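Local coordinates for topoisomerase I-like protein (Leishmania donovani, PDB 2B9S) that probably relaxes supercoiled DNA as the large subunit of a heterodimeric type IB topoisomerase, cutting and rejoining one strand, and is here trapped with vanadate and nicked DNA, at residues D[101-104]-D[105-108]; D[177-180]-D[181-185]; D[362-366]-D[367-371]; D[378-381]-D[382-386]. All blocks are in the same frame, centred on the assembly; numbering follows the deposited sequence.

Contact 1. Residues D[101-104]-D[105-108]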
# COMPACT_ATOMS: atom_id res chain seq x y z
N LEU D 101 29.93 -2.62 21.43
CA LEU D 101 30.22 -2.69 22.87
C LEU D 101 28.98 -2.59 23.77
O LEU D 101 29.12 -2.63 25.00
CB LEU D 101 31.25 -1.62 23.25
CG LEU D 101 32.63 -1.74 22.61
CD1 LEU D 101 33.55 -0.68 23.18
CD2 LEU D 101 33.22 -3.13 22.85
N CYS D 102 27.80 -2.45 23.17
CA CYS D 102 26.54 -2.39 23.92
C CYS D 102 25.99 -3.78 24.12
O CYS D 102 25.83 -4.51 23.15
CB CYS D 102 25.48 -1.59 23.17
SG CYS D 102 25.85 0.12 22.88
N ASP D 103 25.65 -4.14 25.35
CA ASP D 103 25.05 -5.44 25.63
C ASP D 103 23.62 -5.23 26.13
O ASP D 103 23.40 -4.74 27.23
CB ASP D 103 25.88 -6.17 26.68
CG ASP D 103 25.47 -7.61 26.89
OD1 ASP D 103 24.37 -8.04 26.49
OD2 ASP D 103 26.28 -8.33 27.51
N PHE D 104 22.66 -5.62 25.30
CA PHE D 104 21.24 -5.40 25.54
C PHE D 104 20.56 -6.56 26.22
O PHE D 104 19.34 -6.56 26.35
CB PHE D 104 20.52 -5.14 24.22
CG PHE D 104 20.97 -3.90 23.52
CD1 PHE D 104 20.38 -2.67 23.82
CD2 PHE D 104 21.95 -3.97 22.51
CE1 PHE D 104 20.78 -1.51 23.16
CE2 PHE D 104 22.37 -2.80 21.84
CZ PHE D 104 21.77 -1.57 22.17
N GLU D 105 21.34 -7.54 26.65
CA GLU D 105 20.80 -8.81 27.15
C GLU D 105 19.83 -8.71 28.35
O GLU D 105 18.78 -9.38 28.36
CB GLU D 105 21.95 -9.81 27.41
CG GLU D 105 21.52 -11.27 27.51
CD GLU D 105 20.74 -11.80 26.26
OE1 GLU D 105 20.77 -11.19 25.16
OE2 GLU D 105 20.10 -12.85 26.39
N PRO D 106 20.15 -7.87 29.38
CA PRO D 106 19.15 -7.73 30.46
C PRO D 106 17.77 -7.25 29.95
O PRO D 106 16.74 -7.73 30.41
CB PRO D 106 19.80 -6.71 31.41
CG PRO D 106 21.27 -6.78 31.12
CD PRO D 106 21.37 -7.07 29.65
N ILE D 107 17.75 -6.31 29.00
CA ILE D 107 16.47 -5.86 28.47
C ILE D 107 15.79 -6.94 27.62
O ILE D 107 14.59 -7.17 27.76
CB ILE D 107 16.58 -4.55 27.67
CG1 ILE D 107 17.03 -3.40 28.60
CG2 ILE D 107 15.25 -4.29 26.93
CD1 ILE D 107 17.32 -2.08 27.87
N TYR D 108 16.56 -7.61 26.75
CA TYR D 108 16.03 -8.74 26.00
C TYR D 108 15.37 -9.78 26.89
O TYR D 108 14.26 -10.23 26.63
CB TYR D 108 17.12 -9.44 25.18
CG TYR D 108 16.55 -10.55 24.32
CD1 TYR D 108 16.94 -11.87 24.52
CD2 TYR D 108 15.62 -10.27 23.31
CE1 TYR D 108 16.42 -12.89 23.72
CE2 TYR D 108 15.10 -11.27 22.52
CZ TYR D 108 15.51 -12.58 22.72
OH TYR D 108 14.98 -13.59 21.92

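Contact 2. Residues D[177-180]-D[181-185]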
# COMPACT_ATOMS: atom_id res chain seq x y z
N VAL D 177 9.42 8.71 15.44
CA VAL D 177 9.12 9.24 16.78
C VAL D 177 7.62 9.26 17.11
O VAL D 177 6.75 9.14 16.22
CB VAL D 177 9.78 10.63 17.06
CG1 VAL D 177 11.29 10.58 16.77
CG2 VAL D 177 9.08 11.78 16.30
N ARG D 178 7.34 9.36 18.41
CA ARG D 178 5.98 9.48 18.95
C ARG D 178 5.28 10.72 18.40
O ARG D 178 5.81 11.82 18.48
CB ARG D 178 6.00 9.54 20.49
CG ARG D 178 4.61 9.34 21.12
CD ARG D 178 4.68 9.18 22.63
NE ARG D 178 5.32 7.93 23.05
CZ ARG D 178 4.71 6.78 23.30
NH1 ARG D 178 3.39 6.63 23.17
NH2 ARG D 178 5.43 5.74 23.69
N VAL D 179 4.10 10.50 17.83
CA VAL D 179 3.22 11.56 17.38
C VAL D 179 2.51 12.25 18.57
O VAL D 179 1.83 11.60 19.37
CB VAL D 179 2.17 11.02 16.37
CG1 VAL D 179 1.34 12.16 15.76
CG2 VAL D 179 2.86 10.19 15.29
N GLN D 180 2.69 13.57 18.68
CA GLN D 180 1.99 14.39 19.69
C GLN D 180 0.71 15.03 19.10
O GLN D 180 0.58 15.17 17.88
CB GLN D 180 2.92 15.47 20.26
CG GLN D 180 4.14 14.94 21.09
CD GLN D 180 3.78 14.08 22.33
OE1 GLN D 180 4.59 13.27 22.78
NE2 GLN D 180 2.58 14.25 22.86
N PRO D 181 -0.25 15.42 19.96
CA PRO D 181 -1.38 16.21 19.47
C PRO D 181 -0.97 17.42 18.61
O PRO D 181 -1.65 17.73 17.64
CB PRO D 181 -2.07 16.66 20.75
CG PRO D 181 -1.71 15.62 21.77
CD PRO D 181 -0.36 15.14 21.42
N GLU D 182 0.16 18.05 18.94
CA GLU D 182 0.68 19.21 18.21
C GLU D 182 1.12 18.89 16.79
O GLU D 182 1.36 19.80 15.99
CB GLU D 182 1.84 19.85 18.98
CG GLU D 182 1.43 20.69 20.22
CD GLU D 182 0.94 19.86 21.45
OE1 GLU D 182 1.24 18.66 21.58
OE2 GLU D 182 0.27 20.43 22.31
N ASP D 183 1.25 17.60 16.48
CA ASP D 183 1.65 17.13 15.15
C ASP D 183 0.44 16.91 14.24
O ASP D 183 0.58 16.89 13.01
CB ASP D 183 2.46 15.82 15.29
CG ASP D 183 3.74 15.99 16.09
OD1 ASP D 183 4.43 17.01 15.89
OD2 ASP D 183 4.08 15.12 16.92
N ILE D 184 -0.74 16.76 14.85
CA ILE D 184 -1.96 16.30 14.18
C ILE D 184 -2.92 17.43 13.80
O ILE D 184 -3.29 18.27 14.64
CB ILE D 184 -2.69 15.22 15.02
CG1 ILE D 184 -1.78 14.00 15.18
CG2 ILE D 184 -4.03 14.80 14.38
CD1 ILE D 184 -2.13 13.09 16.34
N THR D 185 -3.27 17.46 12.52
CA THR D 185 -4.27 18.38 11.97
C THR D 185 -5.59 17.62 11.92
O THR D 185 -5.66 16.50 11.39
CB THR D 185 -3.86 18.91 10.56
OG1 THR D 185 -2.61 19.61 10.67
CG2 THR D 185 -4.89 19.87 9.99

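Contact 3. Residues D[362-366]-D[367-371]. With nucleotides of chain C.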
# COMPACT_ATOMS: atom_id res chain seq x y z
N ASP D 362 14.89 7.30 -21.33
CA ASP D 362 15.46 8.56 -20.84
C ASP D 362 14.71 9.83 -21.30
O ASP D 362 14.84 10.90 -20.69
CB ASP D 362 16.96 8.65 -21.18
CG ASP D 362 17.24 8.94 -22.66
OD1 ASP D 362 16.94 8.09 -23.55
OD2 ASP D 362 17.81 10.03 -22.91
N GLN D 363 13.92 9.69 -22.37
CA GLN D 363 13.14 10.79 -22.94
C GLN D 363 11.63 10.66 -22.63
O GLN D 363 10.81 11.32 -23.28
CB GLN D 363 13.40 10.86 -24.46
CG GLN D 363 14.87 11.17 -24.84
CD GLN D 363 15.36 12.49 -24.26
OE1 GLN D 363 14.69 13.52 -24.41
NE2 GLN D 363 16.52 12.48 -23.60
N LEU D 364 11.28 9.83 -21.65
CA LEU D 364 9.88 9.62 -21.23
C LEU D 364 9.69 9.63 -19.70
O LEU D 364 10.32 8.84 -18.98
CB LEU D 364 9.36 8.27 -21.78
CG LEU D 364 7.95 7.83 -21.33
CD1 LEU D 364 6.82 8.66 -21.99
CD2 LEU D 364 7.74 6.36 -21.58
N ASN D 365 8.80 10.48 -19.19
CA ASN D 365 8.40 10.39 -17.78
C ASN D 365 6.90 10.07 -17.61
O ASN D 365 6.15 10.15 -18.57
CB ASN D 365 8.84 11.64 -16.97
CG ASN D 365 8.09 12.89 -17.37
OD1 ASN D 365 6.86 12.88 -17.52
ND2 ASN D 365 8.83 13.99 -17.53
N PRO D 366 6.47 9.64 -16.40
CA PRO D 366 5.05 9.27 -16.19
C PRO D 366 4.04 10.38 -16.52
O PRO D 366 2.97 10.09 -17.03
CB PRO D 366 5.02 8.88 -14.71
CG PRO D 366 6.43 8.37 -14.44
CD PRO D 366 7.26 9.39 -15.17
N THR D 367 4.39 11.63 -16.24
CA THR D 367 3.56 12.80 -16.56
C THR D 367 3.21 12.89 -18.06
O THR D 367 2.07 13.15 -18.41
CB THR D 367 4.26 14.09 -16.08
OG1 THR D 367 4.02 14.24 -14.69
CG2 THR D 367 3.73 15.31 -16.79
N GLN D 368 4.21 12.70 -18.91
CA GLN D 368 4.03 12.77 -20.36
C GLN D 368 3.16 11.62 -20.83
O GLN D 368 2.27 11.81 -21.65
CB GLN D 368 5.37 12.71 -21.08
CG GLN D 368 6.32 13.82 -20.66
CD GLN D 368 7.67 13.66 -21.32
OE1 GLN D 368 8.36 12.67 -21.11
NE2 GLN D 368 8.04 14.63 -22.12
N LEU D 369 3.42 10.43 -20.29
CA LEU D 369 2.63 9.25 -20.60
C LEU D 369 1.15 9.39 -20.19
O LEU D 369 0.25 9.08 -20.98
CB LEU D 369 3.27 8.00 -20.00
CG LEU D 369 2.72 6.67 -20.53
CD1 LEU D 369 3.85 5.77 -20.98
CD2 LEU D 369 1.90 6.00 -19.48
N ASN D 370 0.90 9.87 -18.97
CA ASN D 370 -0.47 10.02 -18.51
C ASN D 370 -1.22 11.16 -19.18
O ASN D 370 -2.44 11.08 -19.31
CB ASN D 370 -0.54 10.13 -16.98
CG ASN D 370 -0.34 8.80 -16.28
OD1 ASN D 370 -0.81 7.77 -16.75
ND2 ASN D 370 0.35 8.82 -15.15
N ASP D 371 -0.51 12.21 -19.59
CA ASP D 371 -1.11 13.29 -20.37
C ASP D 371 -1.54 12.81 -21.76
O ASP D 371 -2.66 13.08 -22.20
CB ASP D 371 -0.20 14.52 -20.44
CG ASP D 371 -0.17 15.30 -19.13
OD1 ASP D 371 -0.99 15.00 -18.24
OD2 ASP D 371 0.66 16.22 -18.97
P DC C 17 -0.83 6.36 -12.51
OP1 DC C 17 -1.98 5.70 -13.16
OP2 DC C 17 0.40 6.55 -13.27
O5' DC C 17 -1.35 7.77 -12.04
C5' DC C 17 -2.57 7.95 -11.34
C4' DC C 17 -2.58 9.40 -10.92
O4' DC C 17 -1.66 9.57 -9.81
C3' DC C 17 -2.11 10.39 -11.99
O3' DC C 17 -3.04 11.45 -12.00
C2' DC C 17 -0.79 10.94 -11.45
C1' DC C 17 -1.06 10.86 -9.94
N1 DC C 17 0.16 10.97 -9.07
C2 DC C 17 0.05 11.60 -7.83
O2 DC C 17 -1.07 12.07 -7.49
N3 DC C 17 1.16 11.70 -7.04
C4 DC C 17 2.33 11.20 -7.46
N4 DC C 17 3.37 11.36 -6.64
C5 DC C 17 2.49 10.56 -8.72
C6 DC C 17 1.38 10.45 -9.49

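Contact 4. Residues D[378-381]-D[382-386]. With VO4 (vanadate ion), chain F; nucleotides of chain C; nucleotides of chain A.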
# COMPACT_ATOMS: atom_id res chain seq x y z
N ASP D 378 -11.19 10.38 -20.88
CA ASP D 378 -11.10 11.20 -19.67
C ASP D 378 -10.79 10.34 -18.45
O ASP D 378 -11.35 9.25 -18.27
CB ASP D 378 -12.40 11.99 -19.45
CG ASP D 378 -12.69 12.96 -20.59
OD1 ASP D 378 -11.73 13.42 -21.27
OD2 ASP D 378 -13.89 13.27 -20.81
N GLY D 379 -9.88 10.84 -17.61
CA GLY D 379 -9.43 10.10 -16.43
C GLY D 379 -8.46 8.95 -16.69
O GLY D 379 -7.99 8.35 -15.74
N LEU D 380 -8.15 8.65 -17.95
CA LEU D 380 -7.28 7.51 -18.24
C LEU D 380 -5.82 7.74 -17.82
O LEU D 380 -5.22 8.77 -18.10
CB LEU D 380 -7.37 7.09 -19.72
CG LEU D 380 -6.66 5.80 -20.14
CD1 LEU D 380 -7.27 4.56 -19.50
CD2 LEU D 380 -6.58 5.66 -21.65
N SER D 381 -5.26 6.76 -17.12
CA SER D 381 -3.90 6.84 -16.61
C SER D 381 -3.40 5.42 -16.59
O SER D 381 -4.19 4.51 -16.81
CB SER D 381 -3.85 7.49 -15.21
OG SER D 381 -4.38 6.63 -14.22
N ALA D 382 -2.10 5.22 -16.35
CA ALA D 382 -1.47 3.91 -16.47
C ALA D 382 -1.97 2.83 -15.52
O ALA D 382 -1.91 1.64 -15.85
CB ALA D 382 0.06 4.02 -16.41
N LYS D 383 -2.44 3.23 -14.33
CA LYS D 383 -2.81 2.24 -13.31
C LYS D 383 -4.08 1.53 -13.74
O LYS D 383 -4.32 0.38 -13.36
CB LYS D 383 -2.95 2.86 -11.90
CG LYS D 383 -4.22 3.68 -11.65
CD LYS D 383 -4.27 4.27 -10.23
CE LYS D 383 -4.77 3.24 -9.20
NZ LYS D 383 -6.24 2.87 -9.38
N VAL D 384 -4.87 2.21 -14.57
CA VAL D 384 -6.15 1.71 -15.08
C VAL D 384 -5.98 0.45 -15.95
O VAL D 384 -6.83 -0.44 -15.93
CB VAL D 384 -6.97 2.83 -15.83
CG1 VAL D 384 -8.32 2.31 -16.32
CG2 VAL D 384 -7.17 4.04 -14.94
N PHE D 385 -4.87 0.38 -16.71
CA PHE D 385 -4.56 -0.80 -17.52
C PHE D 385 -4.34 -2.03 -16.68
O PHE D 385 -4.51 -3.18 -17.13
CB PHE D 385 -3.31 -0.56 -18.37
CG PHE D 385 -3.57 0.23 -19.62
CD1 PHE D 385 -3.51 1.62 -19.60
CD2 PHE D 385 -3.87 -0.43 -20.82
CE1 PHE D 385 -3.74 2.36 -20.77
CE2 PHE D 385 -4.10 0.29 -22.00
CZ PHE D 385 -4.05 1.68 -21.98
N ARG D 386 -3.95 -1.80 -15.44
CA ARG D 386 -3.62 -2.87 -14.54
C ARG D 386 -4.92 -3.48 -13.97
O ARG D 386 -5.07 -4.71 -13.89
CB ARG D 386 -2.69 -2.32 -13.45
CG ARG D 386 -1.73 -3.30 -12.91
CD ARG D 386 -0.76 -2.60 -11.93
NE ARG D 386 -0.40 -3.52 -10.86
CZ ARG D 386 0.52 -4.47 -10.97
NH1 ARG D 386 1.20 -4.62 -12.10
NH2 ARG D 386 0.78 -5.24 -9.93
V VO4 F . -0.64 -2.95 -6.91
O1 VO4 F . -0.32 -4.58 -7.44
O2 VO4 F . 0.06 -1.55 -7.72
P DC C 17 -0.83 6.36 -12.51
OP1 DC C 17 -1.98 5.70 -13.16
OP2 DC C 17 0.40 6.55 -13.27
O5' DC C 17 -1.35 7.77 -12.04
C5' DC C 17 -2.57 7.95 -11.34
C4' DC C 17 -2.58 9.40 -10.92
O4' DC C 17 -1.66 9.57 -9.81
C3' DC C 17 -2.11 10.39 -11.99
O3' DC C 17 -3.04 11.45 -12.00
C2' DC C 17 -0.79 10.94 -11.45
C1' DC C 17 -1.06 10.86 -9.94
N1 DC C 17 0.16 10.97 -9.07
C2 DC C 17 0.05 11.60 -7.83
O2 DC C 17 -1.07 12.07 -7.49
N3 DC C 17 1.16 11.70 -7.04
C4 DC C 17 2.33 11.20 -7.46
N4 DC C 17 3.37 11.36 -6.64
C5 DC C 17 2.49 10.56 -8.72
C6 DC C 17 1.38 10.45 -9.49
P DT A 10 -6.41 0.70 -6.36
OP1 DT A 10 -6.36 0.47 -7.80
OP2 DT A 10 -7.47 0.14 -5.48
O5' DT A 10 -5.04 0.16 -5.74
C5' DT A 10 -3.81 0.16 -6.50
C4' DT A 10 -2.71 -0.49 -5.68
O4' DT A 10 -2.53 0.17 -4.41
C3' DT A 10 -2.95 -1.95 -5.29
O3' DT A 10 -1.78 -2.65 -5.58
C2' DT A 10 -3.18 -1.97 -3.79
C1' DT A 10 -2.27 -0.82 -3.41
N1 DT A 10 -2.51 -0.19 -2.09
C2 DT A 10 -1.42 0.02 -1.26
O2 DT A 10 -0.29 -0.33 -1.53
N3 DT A 10 -1.72 0.64 -0.07
C4 DT A 10 -2.97 1.06 0.36
O4 DT A 10 -3.10 1.62 1.45
C5 DT A 10 -4.07 0.81 -0.54
C7 DT A 10 -5.49 1.10 -0.14
C6 DT A 10 -3.79 0.21 -1.73

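Contact 1. Residues D[101-104]-D[105-108]
D103 and E105 meet in an Asx turn at a strand-to-helix junction, where strand 102-103, an outer strand of a three-stranded antiparallel sheet, is joined through the single residue F104 to helix 105-119. The evidence is the bond from E105 N to D103 OD1, 3.1 Å long with an N-H...O angle of 155°. The amide reaches the anti side of the carboxylate, somewhat above its plane. With CG opposite its own backbone N (chi1 -171°), the D103 carboxylate lies alongside the chain as it turns, and OD1 also packs on E105 CB at 3.1 Å. F104 occupies the N-cap position but has no polar side-chain atom to offer; the preceding aspartate takes up the amide of E105. The F104 carbonyl starts the regular helical bonding: Y108 N donates to F104 O over 3.0 Å, almost straight at 174° and in the carbonyl plane. P106, at the second helical residue, has no N-H needing a partner. The F104 ring is buried, turned edge-to-face against F63, while I107 packs on I43 and A64, so the junction lies between strand 43-45 and helix 54-64. The two carboxylates remain apart, D103 OD1 and E105 OE1 being 5.0 Å from each other. E105 OE2 accepts from Q109 NE2, while OE1 pairs with K67 in a salt bridge, which probably eases the repulsion from D103.

Contact 2. Residues D[177-180]-D[181-185]
Q180, just before a single 3-10 turn (residues 181-183) in the loop between strands 175-176 and 185-187, and D183, the last residue of that turn, hold each other twice. D183 N donates to Q180 O over 2.9 Å, the bond between residues three apart that defines the turn; the donor stands well above the carbonyl plane instead of lying on a lone pair. In return, Q180 N donates to D183 OD2 over 2.7 Å, nearly straight at 164°, meeting the anti side of the carboxylate. This second bond depends on the aspartate folding back: CG is opposite its own carbonyl carbon (chi1 -61°), which aims the carboxylate at the start of the turn. A further backbone bond, from I184 N to P181 O, continues the winding by one residue.

The Q180 and P181 side chains run side by side in the same direction, with Q180 NE2 3.4 Å from P181 CD. In the next shell E182, its chain bent at chi2 with OE1 near Q180 CB, is held by two residues: OE2 accepts from K202 N and OE1 bonds H201 ND1. The end of R178 leads away from the turn to a salt bridge with E58. P181 packs on F32, and both V179 and I184 rest on W218 of strand 216-219, which places the turn against the mixed sheet. Between them V179 and I184 cross at about a right angle, and V179 CG1 touches I184 CD1 at 3.6 Å.

Contact 3. Residues D[362-366]-D[367-371]
The carbonyl oxygen of N365 is gripped by two amides of the helix it precedes: L369 N reaches N365 O over 3.2 Å at 169°, and Q368 N adds a weak, bent bond. The main acceptor for Q368 N is instead N365 OD1, at 3.0 Å. Q368 returns the favour, its OE1 accepting from N365 N over 2.9 Å, in the plane of the side-chain carbonyl and on a lone pair. This reciprocal pair is a capping box, with N365 as N-cap. N365 CG sits between its own backbone N and carbonyl carbon (chi1 69°), which carries OD1 round to Q368 N, while the Q368 chain, extended beyond CG, brings OE1 to N365 N. The two side chains cross at about a right angle, their amide planes 37° apart.

Within the helix, N370 N donates to P366 O over 2.8 Å. N370 ND2 donates to OP2 of DC17 of chain C over 2.9 Å, tying the start of the helix to the DNA backbone. The other branch of that amide, N370 OD1, accepts from A382 N. Among the apolar groups, L364 CD2 meets L369 CD1 at 4.0 Å. Both leucines also rest on A280, so the first turn of helix 366-373 lies against helix 272-287, while N370 connects it with the turn leading into helix 384-400.

Contact 4. Residues D[378-381]-D[382-386]
L380 and V384 cross at a slant, with L380 CD1 against V384 CG1 at 4.0 Å; the same methyl approaches F385 CE1 obliquely. S381 O lies at the edge of the F385 ring, near its plane. L380 CG lies opposite its backbone N (chi1 -172°), directing its branches toward the hydrophobic residues of the following helix, where L252 of helix 236-266 also packs. S381 turns the other way. Its OG donates to OP1 of DC17 of chain C over 2.8 Å, and K383 N takes the same oxygen at 2.8 Å, two donors on one phosphate oxygen.

S381 to V384 form a type I beta turn, closed by V384 N on S381 O (3.3 Å), which leads into helix 384-400 of the catalytic core. From this turn the K383 chain, bent at its last two torsions, carries NZ to OP1 of DT10 of chain A at 2.9 Å, so the turn touches DNA chains A and C. R386 reaches the vanadate pocket, which also holds R290, K328 and H429. The guanidinium presents an edge, NH2 donating in plane to vanadate O1 over 2.8 Å at 167°. R386 NE bonds the hydroxyl of Y22 of the other protein chain, and DT10 O3' of chain A binds vanadium at 1.8 Å.

Overall arrangement
All four contacts are local and in series along the chain; none encloses or crosses another. Contact 1 turns an edge strand into helix 105-119, and contact 2 makes a tight turn ahead of strand 185-187. Both belong to the DNA-binding fragment, their centres 30 Å apart without touching. Contacts 3 and 4 follow in the catalytic core, at the starts of the successive helices 366-373 and 384-400. They touch, with centres 14 Å apart, and both bind the phosphate of DC17 of chain C. Contact 1 lies across the chain's centre from them, about 51 and 52 Å away, centre to centre, whereas contact 4 alone reaches the vanadate.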